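PDB 4TYZ: uncharacterized protein from Leishmania infantum, which is of unknown function but may bind and transfer sterols, the part described here being its C-terminal GRAM domain. Local coordinates for residues A[14-19]-A[38-43]; A[7-12]-A[45-50]; A[21-26]-A[92-97]; A[61-66]-A[83-88]. One frame throughout, in Å; residues are numbered along the deposited sequence.

Contact 1: A[14-19]-A[38-43]; sequences AGETLL and FITPHW
In this GRAM domain, of the PH-like fold, the loop between helix 2-9 and strand 20-28 is fastened through Glu16 to the turn that joins strands 31-39 and 43-48. The carboxylate of Glu16 reaches over the turn and uses both oxygens. OE1 takes two donors: the hydroxyl OG1 of Thr40 at 2.7 Å, on its anti lone pair, and the backbone N of His42, on the syn side. OE2 accepts from His42 ND1 at 3.0 Å. That bond is nearly straight (173°) and lies in the imidazole plane, although the carboxylate and ring planes are turned 50° apart. This is consistent with a proton on ND1. The Glu16 chain folds back at chi2 (-73°), which brings its carboxylate over the turn. Trp43 presents its ring edge to OE1, with CD1 3.7 Å away.

The turn itself is the hairpin connection, in which Thr40 N bonds Trp43 O. Along strand 31-39 the backbone takes over: Leu19 N donates to Ile39 O at 2.8 Å, just where strand 20-28 begins beside it. Thr17 O lies 3.2 Å from Pro41 CD. Leu19 lays CD1 against the same proline ring. Leu18 sets out away from strand 31-39, but its CD1 comes back to the edge of the Phe38 ring, 3.7 Å from CD1 of Phe38. Phe6 of helix 2-9 also meets the Phe38 ring.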
loop_
_atom_site.group_PDB
_atom_site.type_symbol
_atom_site.label_atom_id
_atom_site.label_comp_id
_atom_site.label_asym_id
_atom_site.label_seq_id
_atom_site.Cartn_x
_atom_site.Cartn_y
_atom_site.Cartn_z
ATOM N N ALA A 14 0.217 6.481 15.646
ATOM C CA ALA A 14 0.234 7.926 15.891
ATOM C C ALA A 14 1.639 8.512 16.054
ATOM O O ALA A 14 1.825 9.725 15.919
ATOM C CB ALA A 14 -0.620 8.264 17.121
ATOM N N GLY A 15 2.621 7.662 16.334
ATOM C CA GLY A 15 3.998 8.125 16.408
ATOM C C GLY A 15 4.775 7.985 15.114
ATOM O O GLY A 15 5.934 8.405 15.023
ATOM N N GLU A 16 4.150 7.373 14.114
ATOM C CA GLU A 16 4.800 7.180 12.817
ATOM C C GLU A 16 4.704 8.423 11.947
ATOM O O GLU A 16 3.630 8.981 11.792
ATOM C CB GLU A 16 4.155 6.014 12.073
ATOM C CG GLU A 16 4.418 4.653 12.692
ATOM C CD GLU A 16 5.849 4.204 12.468
ATOM O OE1 GLU A 16 6.223 3.982 11.297
ATOM O OE2 GLU A 16 6.592 4.098 13.459
ATOM N N THR A 17 5.824 8.850 11.381
ATOM C CA THR A 17 5.764 9.907 10.385
ATOM C C THR A 17 5.222 9.357 9.070
ATOM O O THR A 17 5.455 8.199 8.712
ATOM C CB THR A 17 7.129 10.540 10.133
ATOM O OG1 THR A 17 8.083 9.502 9.888
ATOM C CG2 THR A 17 7.565 11.354 11.338
ATOM N N LEU A 18 4.473 10.193 8.364
ATOM C CA LEU A 18 3.953 9.811 7.068
ATOM C C LEU A 18 4.975 10.257 6.029
ATOM O O LEU A 18 5.129 11.457 5.764
ATOM C CB LEU A 18 2.579 10.438 6.815
ATOM C CG LEU A 18 1.891 9.976 5.529
ATOM C CD1 LEU A 18 1.712 8.465 5.533
ATOM C CD2 LEU A 18 0.537 10.664 5.348
ATOM N N LEU A 19 5.698 9.295 5.464
ATOM C CA LEU A 19 6.782 9.611 4.537
ATOM C C LEU A 19 6.271 9.889 3.141
ATOM O O LEU A 19 6.800 10.753 2.441
ATOM C CB LEU A 19 7.799 8.471 4.486
ATOM C CG LEU A 19 8.478 8.131 5.807
ATOM C CD1 LEU A 19 9.387 6.932 5.628
ATOM C CD2 LEU A 19 9.257 9.336 6.320
ATOM N N PHE A 38 -0.211 4.276 2.262
ATOM C CA PHE A 38 0.618 5.103 3.142
ATOM C C PHE A 38 1.938 4.419 3.447
ATOM O O PHE A 38 1.965 3.238 3.789
ATOM C CB PHE A 38 -0.091 5.382 4.467
ATOM C CG PHE A 38 -1.444 6.018 4.323
ATOM C CD1 PHE A 38 -1.568 7.393 4.239
ATOM C CD2 PHE A 38 -2.593 5.240 4.304
ATOM C CE1 PHE A 38 -2.817 7.984 4.141
ATOM C CE2 PHE A 38 -3.839 5.824 4.197
ATOM C CZ PHE A 38 -3.954 7.195 4.121
ATOM N N ILE A 39 3.027 5.175 3.363
ATOM C CA ILE A 39 4.348 4.658 3.678
ATOM C C ILE A 39 4.887 5.395 4.904
ATOM O O ILE A 39 4.976 6.623 4.911
ATOM C CB ILE A 39 5.284 4.812 2.482
ATOM C CG1 ILE A 39 4.777 3.916 1.341
ATOM C CG2 ILE A 39 6.716 4.477 2.858
ATOM C CD1 ILE A 39 5.406 4.194 0.032
ATOM N N THR A 40 5.188 4.637 5.952
ATOM C CA THR A 40 5.783 5.191 7.151
ATOM C C THR A 40 7.111 4.470 7.375
ATOM O O THR A 40 7.461 3.562 6.611
ATOM C CB THR A 40 4.837 5.053 8.385
ATOM O OG1 THR A 40 4.933 3.731 8.935
ATOM C CG2 THR A 40 3.396 5.346 7.992
ATOM N N PRO A 41 7.885 4.885 8.387
ATOM C CA PRO A 41 9.170 4.190 8.522
ATOM C C PRO A 41 9.049 2.687 8.830
ATOM O O PRO A 41 9.921 1.923 8.413
ATOM C CB PRO A 41 9.842 4.936 9.684
ATOM C CG PRO A 41 9.246 6.319 9.632
ATOM C CD PRO A 41 7.806 6.094 9.230
ATOM N N HIS A 42 7.985 2.265 9.509
ATOM C CA HIS A 42 7.856 0.858 9.900
ATOM C C HIS A 42 6.684 0.124 9.255
ATOM O O HIS A 42 6.623 -1.108 9.342
ATOM C CB HIS A 42 7.723 0.741 11.422
ATOM C CG HIS A 42 8.932 1.206 12.162
ATOM N ND1 HIS A 42 8.948 2.370 12.900
ATOM C CD2 HIS A 42 10.173 0.677 12.256
ATOM C CE1 HIS A 42 10.152 2.534 13.423
ATOM N NE2 HIS A 42 10.911 1.525 13.049
ATOM N N TRP A 43 5.778 0.862 8.614
ATOM C CA TRP A 43 4.510 0.286 8.156
ATOM C C TRP A 43 4.121 0.644 6.744
ATOM O O TRP A 43 4.355 1.749 6.254
ATOM C CB TRP A 43 3.345 0.717 9.089
ATOM C CG TRP A 43 3.534 0.238 10.488
ATOM C CD1 TRP A 43 4.278 0.841 11.463
ATOM C CD2 TRP A 43 3.001 -0.958 11.067
ATOM N NE1 TRP A 43 4.241 0.092 12.621
ATOM C CE2 TRP A 43 3.463 -1.017 12.403
ATOM C CE3 TRP A 43 2.175 -1.984 10.590
ATOM C CZ2 TRP A 43 3.117 -2.057 13.275
ATOM C CZ3 TRP A 43 1.836 -3.025 11.451
ATOM C CH2 TRP A 43 2.310 -3.054 12.779
#

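Contact 2: A[7-12]-A[45-50]; sequences RKSFPD and CFQSTL. With EDO (1,2-ethanediol), chain C.
The Phe10 ring turns one face to Cys45 and its far edge to the backbone of strand 43-48. Cys45 CB stands over that face, 4.0 Å from the ring centroid, in a CH-pi contact. It is offset toward the CZ rim, and CZ itself is 3.6 Å from CB. The sulfur lies more squarely over the ring: Cys45 SG is 4.3 Å from the Phe10 centroid and only 7° off the ring normal, a sulfur-aromatic contact. At the edge, near the ring plane, Phe46 O is 3.5 Å from Phe10 CZ.

One residue earlier, Ser9 points its side chain at Gln47. Ser9 OG is 2.9 Å from Gln47 OE1, but the hydroxyl also lies within bonding reach of Val5 O in its own helix. Gln47 is bent at chi2 (62°), and this brings its amide round toward the next residue, Ser48. Gln47 NE2 then donates to Ser48 O at 2.9 Å, nearly straight (167°) and in the amide plane. The NE2 bond limits how the amide can rotate, and Ser9 OG may add a second hold at OE1.

Ser9 ends helix 2-9, and Phe10 is the first residue to leave helical geometry. The helix thus ends against the face of strand 43-48. Phe6 and Phe38 also touch the Phe10 ring, and Ser56 of strand 54-58 touches both Phe10 and Cys45.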
loop_
_atom_site.group_PDB
_atom_site.type_symbol
_atom_site.label_atom_id
_atom_site.label_comp_id
_atom_site.label_asym_id
_atom_site.label_seq_id
_atom_site.Cartn_x
_atom_site.Cartn_y
_atom_site.Cartn_z
ATOM N N ARG A 7 -4.365 9.519 10.180
ATOM C CA ARG A 7 -4.427 9.639 11.629
ATOM C C ARG A 7 -5.751 9.141 12.191
ATOM O O ARG A 7 -5.803 8.663 13.320
ATOM C CB ARG A 7 -4.188 11.087 12.060
ATOM C CG ARG A 7 -2.826 11.627 11.635
ATOM C CD ARG A 7 -1.699 10.771 12.194
ATOM N NE ARG A 7 -0.399 11.242 11.720
ATOM C CZ ARG A 7 0.730 10.544 11.802
ATOM N NH1 ARG A 7 0.732 9.324 12.337
ATOM N NH2 ARG A 7 1.858 11.069 11.347
ATOM N N LYS A 8 -6.814 9.251 11.409
ATOM C CA LYS A 8 -8.093 8.683 11.808
ATOM C C LYS A 8 -8.065 7.149 11.733
ATOM O O LYS A 8 -8.610 6.461 12.609
ATOM C CB LYS A 8 -9.225 9.238 10.932
ATOM C CG LYS A 8 -10.615 8.751 11.329
ATOM C CD LYS A 8 -11.703 9.588 10.679
ATOM C CE LYS A 8 -11.623 9.526 9.164
ATOM N NZ LYS A 8 -11.943 8.166 8.650
ATOM N N SER A 9 -7.420 6.615 10.699
ATOM C CA SER A 9 -7.524 5.194 10.398
ATOM C C SER A 9 -6.573 4.315 11.188
ATOM O O SER A 9 -6.854 3.138 11.418
ATOM C CB SER A 9 -7.289 4.965 8.905
ATOM O OG SER A 9 -8.340 5.557 8.155
ATOM N N PHE A 10 -5.450 4.886 11.598
ATOM C CA PHE A 10 -4.388 4.093 12.210
ATOM C C PHE A 10 -3.871 4.748 13.489
ATOM O O PHE A 10 -2.716 5.167 13.549
ATOM C CB PHE A 10 -3.227 3.892 11.224
ATOM C CG PHE A 10 -3.642 3.248 9.927
ATOM C CD1 PHE A 10 -3.844 1.877 9.857
ATOM C CD2 PHE A 10 -3.892 4.023 8.799
ATOM C CE1 PHE A 10 -4.259 1.282 8.659
ATOM C CE2 PHE A 10 -4.312 3.429 7.612
ATOM C CZ PHE A 10 -4.483 2.058 7.549
ATOM N N PRO A 11 -4.731 4.856 14.516
ATOM C CA PRO A 11 -4.308 5.548 15.739
ATOM C C PRO A 11 -3.181 4.817 16.461
ATOM O O PRO A 11 -2.458 5.458 17.222
ATOM C CB PRO A 11 -5.588 5.588 16.591
ATOM C CG PRO A 11 -6.431 4.501 16.073
ATOM C CD PRO A 11 -6.120 4.370 14.601
ATOM N N ASP A 12 -3.001 3.523 16.199
ATOM C CA ASP A 12 -1.880 2.801 16.792
ATOM C C ASP A 12 -0.553 3.287 16.211
ATOM O O ASP A 12 0.505 3.076 16.812
ATOM C CB ASP A 12 -2.030 1.286 16.586
ATOM C CG ASP A 12 -2.306 0.912 15.138
ATOM O OD1 ASP A 12 -3.158 1.572 14.509
ATOM O OD2 ASP A 12 -1.692 -0.054 14.637
ATOM N N CYS A 45 0.622 0.800 4.815
ATOM C CA CYS A 45 -0.803 0.843 5.161
ATOM C C CYS A 45 -1.662 1.214 3.971
ATOM O O CYS A 45 -1.214 1.897 3.057
ATOM C CB CYS A 45 -1.076 1.859 6.273
ATOM S SG CYS A 45 0.010 1.677 7.696
ATOM N N PHE A 46 -2.911 0.781 4.018
ATOM C CA PHE A 46 -3.884 1.167 3.002
ATOM C C PHE A 46 -5.204 1.480 3.669
ATOM O O PHE A 46 -5.637 0.734 4.540
ATOM C CB PHE A 46 -4.074 0.051 1.965
ATOM C CG PHE A 46 -5.133 0.362 0.944
ATOM C CD1 PHE A 46 -4.798 0.999 -0.240
ATOM C CD2 PHE A 46 -6.463 0.040 1.181
ATOM C CE1 PHE A 46 -5.779 1.307 -1.183
ATOM C CE2 PHE A 46 -7.452 0.347 0.255
ATOM C CZ PHE A 46 -7.112 0.970 -0.938
ATOM N N GLN A 47 -5.839 2.579 3.260
ATOM C CA GLN A 47 -7.209 2.886 3.674
ATOM C C GLN A 47 -8.081 3.152 2.456
ATOM O O GLN A 47 -7.723 3.960 1.602
ATOM C CB GLN A 47 -7.239 4.100 4.613
ATOM C CG GLN A 47 -8.655 4.602 4.963
ATOM C CD GLN A 47 -9.472 3.564 5.703
ATOM O OE1 GLN A 47 -9.064 3.074 6.758
ATOM N NE2 GLN A 47 -10.638 3.227 5.161
ATOM N N SER A 48 -9.234 2.487 2.389
ATOM C CA SER A 48 -10.218 2.748 1.344
ATOM C C SER A 48 -10.796 4.153 1.489
ATOM O O SER A 48 -11.074 4.614 2.598
ATOM C CB SER A 48 -11.350 1.720 1.406
ATOM O OG SER A 48 -10.864 0.405 1.253
ATOM N N THR A 49 -10.962 4.825 0.361
ATOM C CA THR A 49 -11.499 6.177 0.341
ATOM C C THR A 49 -12.935 6.222 0.823
ATOM O O THR A 49 -13.317 7.099 1.606
ATOM C CB THR A 49 -11.443 6.762 -1.075
ATOM O OG1 THR A 49 -10.087 6.802 -1.515
ATOM C CG2 THR A 49 -12.031 8.177 -1.098
ATOM N N LEU A 50 -13.735 5.276 0.353
ATOM C CA LEU A 50 -15.171 5.347 0.611
ATOM C C LEU A 50 -15.724 4.099 1.286
ATOM O O LEU A 50 -16.931 3.832 1.235
ATOM C CB LEU A 50 -15.926 5.603 -0.694
ATOM C CG LEU A 50 -15.605 6.905 -1.428
ATOM C CD1 LEU A 50 -16.395 6.966 -2.732
ATOM C CD2 LEU A 50 -15.904 8.117 -0.551
HETATM C C1 EDO C . 1.281 2.110 20.163
HETATM O O1 EDO C . 1.281 3.289 19.340
HETATM C C2 EDO C . 0.355 2.330 21.356
HETATM O O2 EDO C . -0.981 2.504 20.866
#

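Contact 3: A[21-26]-A[92-97]; sequences SFNCAW and NFLQRD
Strand 20-28 of the GRAM domain sheet runs past the connection that leads from strand 87-91 into the C-terminal helix 96-107, the helix characteristic of PH-like folds. The aromatic contacts centre on Phe93. Cys24 CB sits over the middle of its ring, 3.6 Å from the centroid and 11° off the normal, a CH-pi contact. With chi1 at 63°, Cys24 SG sits between the backbone N and the carbonyl carbon and reaches the ring only at a slant, 4.3 Å from the Phe93 centroid. Phe22 CB meets the same ring at its edge.

Two carbon contacts are longer. Leu94 CD1 is 4.1 Å from Asn23 CB, and Ala25 CB meets Asn92 CB. In the conformer described, the Asn92 amide bonds Gln34 of strand 31-39.

The segments share no direct hydrogen bond. A water bridges them instead, donating to Asn23 O at 2.7 Å and accepting from Gln95 N, at the N-cap position, at 2.9 Å.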
loop_
_atom_site.group_PDB
_atom_site.type_symbol
_atom_site.label_atom_id
_atom_site.label_comp_id
_atom_site.label_asym_id
_atom_site.label_seq_id
_atom_site.Cartn_x
_atom_site.Cartn_y
_atom_site.Cartn_z
ATOM N N SER A 21 2.595 9.002 0.272
ATOM C CA SER A 21 1.298 8.384 0.057
ATOM C C SER A 21 0.974 8.374 -1.421
ATOM O O SER A 21 1.460 9.215 -2.178
ATOM C CB SER A 21 0.199 9.107 0.833
ATOM O OG SER A 21 0.077 10.445 0.378
ATOM N N PHE A 22 0.146 7.414 -1.815
ATOM C CA PHE A 22 -0.142 7.161 -3.220
ATOM C C PHE A 22 -1.585 6.737 -3.436
ATOM O O PHE A 22 -2.137 5.952 -2.663
ATOM C CB PHE A 22 0.794 6.071 -3.759
ATOM C CG PHE A 22 2.236 6.476 -3.768
ATOM C CD1 PHE A 22 2.753 7.194 -4.835
ATOM C CD2 PHE A 22 3.064 6.171 -2.699
ATOM C CE1 PHE A 22 4.080 7.594 -4.833
ATOM C CE2 PHE A 22 4.396 6.571 -2.699
ATOM C CZ PHE A 22 4.893 7.284 -3.768
ATOM N N ASN A 23 -2.189 7.251 -4.500
ATOM C CA ASN A 23 -3.483 6.754 -4.931
ATOM C C ASN A 23 -3.337 5.377 -5.558
ATOM O O ASN A 23 -2.461 5.166 -6.403
ATOM C CB ASN A 23 -4.107 7.701 -5.940
ATOM C CG ASN A 23 -4.366 9.068 -5.358
ATOM O OD1 ASN A 23 -3.639 10.027 -5.633
ATOM N ND2 ASN A 23 -5.393 9.164 -4.530
ATOM N N CYS A 24 -4.200 4.450 -5.160
ATOM C CA CYS A 24 -4.224 3.113 -5.749
ATOM C C CYS A 24 -5.490 2.412 -5.300
ATOM O O CYS A 24 -6.321 2.995 -4.606
ATOM C CB CYS A 24 -2.990 2.286 -5.364
ATOM S SG CYS A 24 -2.863 1.957 -3.582
ATOM N N ALA A 25 -5.648 1.163 -5.704
ATOM C CA ALA A 25 -6.797 0.398 -5.278
ATOM C C ALA A 25 -6.321 -0.927 -4.743
ATOM O O ALA A 25 -5.346 -1.499 -5.220
ATOM C CB ALA A 25 -7.780 0.198 -6.414
ATOM N N TRP A 26 -7.024 -1.403 -3.734
ATOM C CA TRP A 26 -6.778 -2.714 -3.164
ATOM C C TRP A 26 -7.726 -3.682 -3.859
ATOM O O TRP A 26 -8.935 -3.439 -3.923
ATOM C CB TRP A 26 -7.007 -2.653 -1.657
ATOM C CG TRP A 26 -6.736 -3.892 -0.886
ATOM C CD1 TRP A 26 -6.099 -5.020 -1.314
ATOM C CD2 TRP A 26 -7.122 -4.130 0.467
ATOM N NE1 TRP A 26 -6.057 -5.947 -0.296
ATOM C CE2 TRP A 26 -6.684 -5.426 0.804
ATOM C CE3 TRP A 26 -7.801 -3.371 1.428
ATOM C CZ2 TRP A 26 -6.888 -5.977 2.071
ATOM C CZ3 TRP A 26 -8.010 -3.923 2.685
ATOM C CH2 TRP A 26 -7.547 -5.210 2.992
ATOM N N ASN A 92 -4.131 0.005 -10.046
ATOM C CA ASN A 92 -4.594 1.338 -10.430
ATOM C C ASN A 92 -3.724 2.459 -9.856
ATOM O O ASN A 92 -4.221 3.524 -9.485
ATOM C CB ASN A 92 -6.056 1.536 -9.994
ATOM C CG ASN A 92 -6.724 2.725 -10.671
ATOM O OD1 ASN A 92 -6.544 2.960 -11.870
ATOM N ND2 ASN A 92 -7.502 3.479 -9.903
ATOM N N PHE A 93 -2.415 2.222 -9.781
ATOM C CA PHE A 93 -1.515 3.290 -9.346
ATOM C C PHE A 93 -1.453 4.383 -10.399
ATOM O O PHE A 93 -1.384 4.083 -11.591
ATOM C CB PHE A 93 -0.102 2.763 -9.104
ATOM C CG PHE A 93 0.077 2.072 -7.790
ATOM C CD1 PHE A 93 0.418 2.790 -6.656
ATOM C CD2 PHE A 93 -0.085 0.698 -7.689
ATOM C CE1 PHE A 93 0.583 2.146 -5.444
ATOM C CE2 PHE A 93 0.076 0.049 -6.489
ATOM C CZ PHE A 93 0.418 0.769 -5.360
ATOM N N LEU A 94 -1.444 5.640 -9.966
ATOM C CA LEU A 94 -1.145 6.750 -10.864
ATOM C C LEU A 94 0.364 6.938 -11.005
ATOM O O LEU A 94 0.856 7.370 -12.050
ATOM C CB LEU A 94 -1.784 8.040 -10.360
ATOM C CG LEU A 94 -3.304 8.002 -10.203
ATOM C CD1 LEU A 94 -3.811 9.345 -9.697
ATOM C CD2 LEU A 94 -3.969 7.620 -11.520
ATOM N N GLN A 95 1.089 6.601 -9.941
ATOM C CA GLN A 95 2.540 6.754 -9.916
ATOM C C GLN A 95 3.195 5.479 -9.404
ATOM O O GLN A 95 3.817 5.473 -8.345
ATOM C CB GLN A 95 2.949 7.942 -9.035
ATOM C CG GLN A 95 2.308 9.270 -9.429
ATOM C CD GLN A 95 2.827 9.816 -10.746
ATOM O OE1 GLN A 95 2.211 10.697 -11.349
ATOM N NE2 GLN A 95 3.968 9.307 -11.194
ATOM N N ARG A 96 3.046 4.392 -10.159
ATOM C CA ARG A 96 3.501 3.094 -9.658
ATOM C C ARG A 96 5.005 3.022 -9.440
ATOM O O ARG A 96 5.458 2.477 -8.439
ATOM C CB ARG A 96 3.095 1.959 -10.589
ATOM C CG ARG A 96 3.428 0.616 -9.947
ATOM C CD ARG A 96 3.044 -0.545 -10.800
ATOM N NE ARG A 96 3.804 -0.560 -12.047
ATOM C CZ ARG A 96 4.054 -1.662 -12.741
ATOM N NH1 ARG A 96 3.601 -2.835 -12.316
ATOM N NH2 ARG A 96 4.747 -1.591 -13.871
ATOM N N ASP A 97 5.772 3.551 -10.381
ATOM C CA ASP A 97 7.227 3.522 -10.246
ATOM C C ASP A 97 7.661 4.253 -8.981
ATOM O O ASP A 97 8.500 3.760 -8.226
ATOM C CB ASP A 97 7.898 4.138 -11.477
ATOM C CG ASP A 97 7.794 3.253 -12.696
ATOM O OD1 ASP A 97 7.547 2.040 -12.527
ATOM O OD2 ASP A 97 7.969 3.770 -13.818
HETATM O O HOH W 1 -0.162 6.353 -7.305
#

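Contact 4: A[61-66]-A[83-88]; sequences EIKDII and HLNDTI
His83 N donates to Glu61 O across the two segments at 3.0 Å, fairly straight (158°). A water also donates to Glu61 O, and it takes a weak bond from Leu84 N.

The His83 ring lies against the backbone and side-chain base of Lys63. Lys63 CB is over one ring face, 3.9 Å from the His83 centroid, in a CH-pi contact. Its closest ring atom is ND1, at 3.6 Å. His83 CD2 comes within 3.5 Å of Glu61 C.

This is where strand 62-67 begins, at the outer edge of the sheet. Lys63 and Asp64 both face Lys81 of strand 78-82 and form a classic beta bulge. Within the bulge region Ile65 N donates to Asp64 OD1 at 2.9 Å. Residues 83-86 form the turn from strand 78-82, and 87-88 begin strand 87-91.

Beyond CB the lysine runs fully extended, CG anti to its N (chi1 177°), past the histidine toward Asn85. Lys63 NZ comes to 4.2 Å from Asn85 OD1, too long for a hydrogen bond. A water accepts from Lys63 NZ at 2.8 Å and gives a weak bond to His83 O.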
loop_
_atom_site.group_PDB
_atom_site.type_symbol
_atom_site.label_atom_id
_atom_site.label_comp_id
_atom_site.label_asym_id
_atom_site.label_seq_id
_atom_site.Cartn_x
_atom_site.Cartn_y
_atom_site.Cartn_z
ATOM N N GLU A 61 7.245 -7.916 8.227
ATOM C CA GLU A 61 6.271 -8.959 7.913
ATOM C C GLU A 61 6.197 -9.232 6.406
ATOM O O GLU A 61 5.497 -10.144 5.971
ATOM C CB GLU A 61 4.881 -8.561 8.427
ATOM C CG GLU A 61 4.815 -8.454 9.947
ATOM C CD GLU A 61 3.429 -8.082 10.465
ATOM O OE1 GLU A 61 2.901 -8.825 11.322
ATOM O OE2 GLU A 61 2.874 -7.036 10.054
ATOM N N ILE A 62 6.911 -8.429 5.628
ATOM C CA ILE A 62 6.838 -8.506 4.165
ATOM C C ILE A 62 7.987 -9.352 3.629
ATOM O O ILE A 62 9.152 -9.067 3.891
ATOM C CB ILE A 62 6.875 -7.108 3.526
ATOM C CG1 ILE A 62 5.595 -6.346 3.888
ATOM C CG2 ILE A 62 7.026 -7.209 1.999
ATOM C CD1 ILE A 62 5.586 -4.910 3.412
ATOM N N LYS A 63 7.640 -10.400 2.888
ATOM C CA LYS A 63 8.629 -11.316 2.330
ATOM C C LYS A 63 9.153 -10.859 0.970
ATOM O O LYS A 63 10.335 -11.039 0.649
ATOM C CB LYS A 63 8.021 -12.723 2.212
ATOM C CG LYS A 63 8.934 -13.773 1.575
ATOM C CD LYS A 63 8.213 -15.112 1.505
ATOM C CE LYS A 63 9.148 -16.222 1.055
ATOM N NZ LYS A 63 8.497 -17.558 1.148
ATOM N N ASP A 64 8.275 -10.270 0.163
ATOM C CA ASP A 64 8.649 -9.860 -1.192
ATOM C C ASP A 64 7.683 -8.812 -1.694
ATOM O O ASP A 64 6.551 -8.730 -1.243
ATOM C CB ASP A 64 8.681 -11.071 -2.143
ATOM C CG ASP A 64 9.521 -10.829 -3.385
ATOM O OD1 ASP A 64 10.212 -9.787 -3.459
ATOM O OD2 ASP A 64 9.513 -11.706 -4.286
ATOM N N ILE A 65 8.156 -7.988 -2.621
ATOM C CA ILE A 65 7.345 -6.951 -3.252
ATOM C C ILE A 65 7.653 -7.012 -4.738
ATOM O O ILE A 65 8.814 -6.876 -5.136
ATOM C CB ILE A 65 7.646 -5.548 -2.694
ATOM C CG1 ILE A 65 7.440 -5.523 -1.182
ATOM C CG2 ILE A 65 6.774 -4.488 -3.380
ATOM C CD1 ILE A 65 7.721 -4.171 -0.533
ATOM N N ILE A 66 6.622 -7.239 -5.550
ATOM C CA ILE A 66 6.787 -7.436 -6.991
ATOM C C ILE A 66 6.095 -6.330 -7.777
ATOM O O ILE A 66 4.952 -5.981 -7.473
ATOM C CB ILE A 66 6.208 -8.787 -7.424
ATOM C CG1 ILE A 66 6.975 -9.924 -6.735
ATOM C CG2 ILE A 66 6.233 -8.930 -8.930
ATOM C CD1 ILE A 66 6.393 -11.294 -7.012
ATOM N N HIS A 83 5.239 -12.935 5.018
ATOM C CA HIS A 83 5.945 -14.098 5.529
ATOM C C HIS A 83 4.979 -15.203 5.927
ATOM O O HIS A 83 5.376 -16.360 6.070
ATOM C CB HIS A 83 6.833 -13.717 6.715
ATOM C CG HIS A 83 8.107 -13.049 6.308
ATOM N ND1 HIS A 83 9.059 -13.677 5.531
ATOM C CD2 HIS A 83 8.584 -11.807 6.559
ATOM C CE1 HIS A 83 10.065 -12.848 5.320
ATOM N NE2 HIS A 83 9.803 -11.707 5.931
ATOM N N LEU A 84 3.710 -14.849 6.089
ATOM C CA LEU A 84 2.675 -15.834 6.389
ATOM C C LEU A 84 2.030 -16.334 5.105
ATOM O O LEU A 84 0.960 -16.941 5.132
ATOM C CB LEU A 84 1.617 -15.238 7.322
ATOM C CG LEU A 84 2.091 -14.928 8.744
ATOM C CD1 LEU A 84 0.973 -14.311 9.570
ATOM C CD2 LEU A 84 2.621 -16.181 9.414
ATOM N N ASN A 85 2.702 -16.067 3.988
ATOM C CA ASN A 85 2.259 -16.456 2.651
ATOM C C ASN A 85 0.905 -15.896 2.225
ATOM O O ASN A 85 0.164 -16.544 1.482
ATOM C CB ASN A 85 2.237 -17.980 2.525
ATOM C CG ASN A 85 3.626 -18.580 2.573
ATOM O OD1 ASN A 85 4.433 -18.370 1.666
ATOM N ND2 ASN A 85 3.914 -19.328 3.632
ATOM N N ASP A 86 0.584 -14.689 2.682
ATOM C CA ASP A 86 -0.553 -13.968 2.134
ATOM C C ASP A 86 -0.059 -13.111 0.970
ATOM O O ASP A 86 1.113 -12.735 0.924
ATOM C CB ASP A 86 -1.226 -13.097 3.200
ATOM C CG ASP A 86 -1.938 -13.916 4.264
ATOM O OD1 ASP A 86 -2.563 -14.939 3.912
ATOM O OD2 ASP A 86 -1.871 -13.537 5.455
ATOM N N THR A 87 -0.935 -12.825 0.016
ATOM C CA THR A 87 -0.578 -11.899 -1.050
ATOM C C THR A 87 -1.566 -10.742 -1.100
ATOM O O THR A 87 -2.777 -10.950 -1.137
ATOM C CB THR A 87 -0.527 -12.590 -2.413
ATOM O OG1 THR A 87 0.480 -13.612 -2.384
ATOM C CG2 THR A 87 -0.176 -11.597 -3.490
ATOM N N ILE A 88 -1.036 -9.526 -1.071
ATOM C CA ILE A 88 -1.844 -8.314 -1.165
ATOM C C ILE A 88 -1.667 -7.717 -2.549
ATOM O O ILE A 88 -0.536 -7.506 -2.990
ATOM C CB ILE A 88 -1.432 -7.268 -0.117
ATOM C CG1 ILE A 88 -1.538 -7.856 1.286
ATOM C CG2 ILE A 88 -2.250 -5.988 -0.288
ATOM C CD1 ILE A 88 -0.836 -7.018 2.346
HETATM O O HOH W 2 3.846 -11.978 7.658
HETATM O O HOH W 3 7.350 -17.673 3.730
#

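From the N terminus, helix 2-9 leads into contact 2, which closes the chain from 7-12 back to strand 43-48. Contact 1 lies within that span and joins loop 14-19 to the hairpin turn at 38-43. The two touch where Arg7 reaches Glu16 and where Phe38 pairs with Cys45. Strand 20-28 then opens contact 3, which closes only at 92-97, ahead of the C-terminal helix. Contact 3 crosses both earlier contacts in sequence. Contact 4 falls within its span and ties the start of strand 62-67 to the turn 83-86. Contacts 1 and 2 bind the N-terminal elements to the sheet, and contact 3 joins strand 20-28 to the start of helix 96-107.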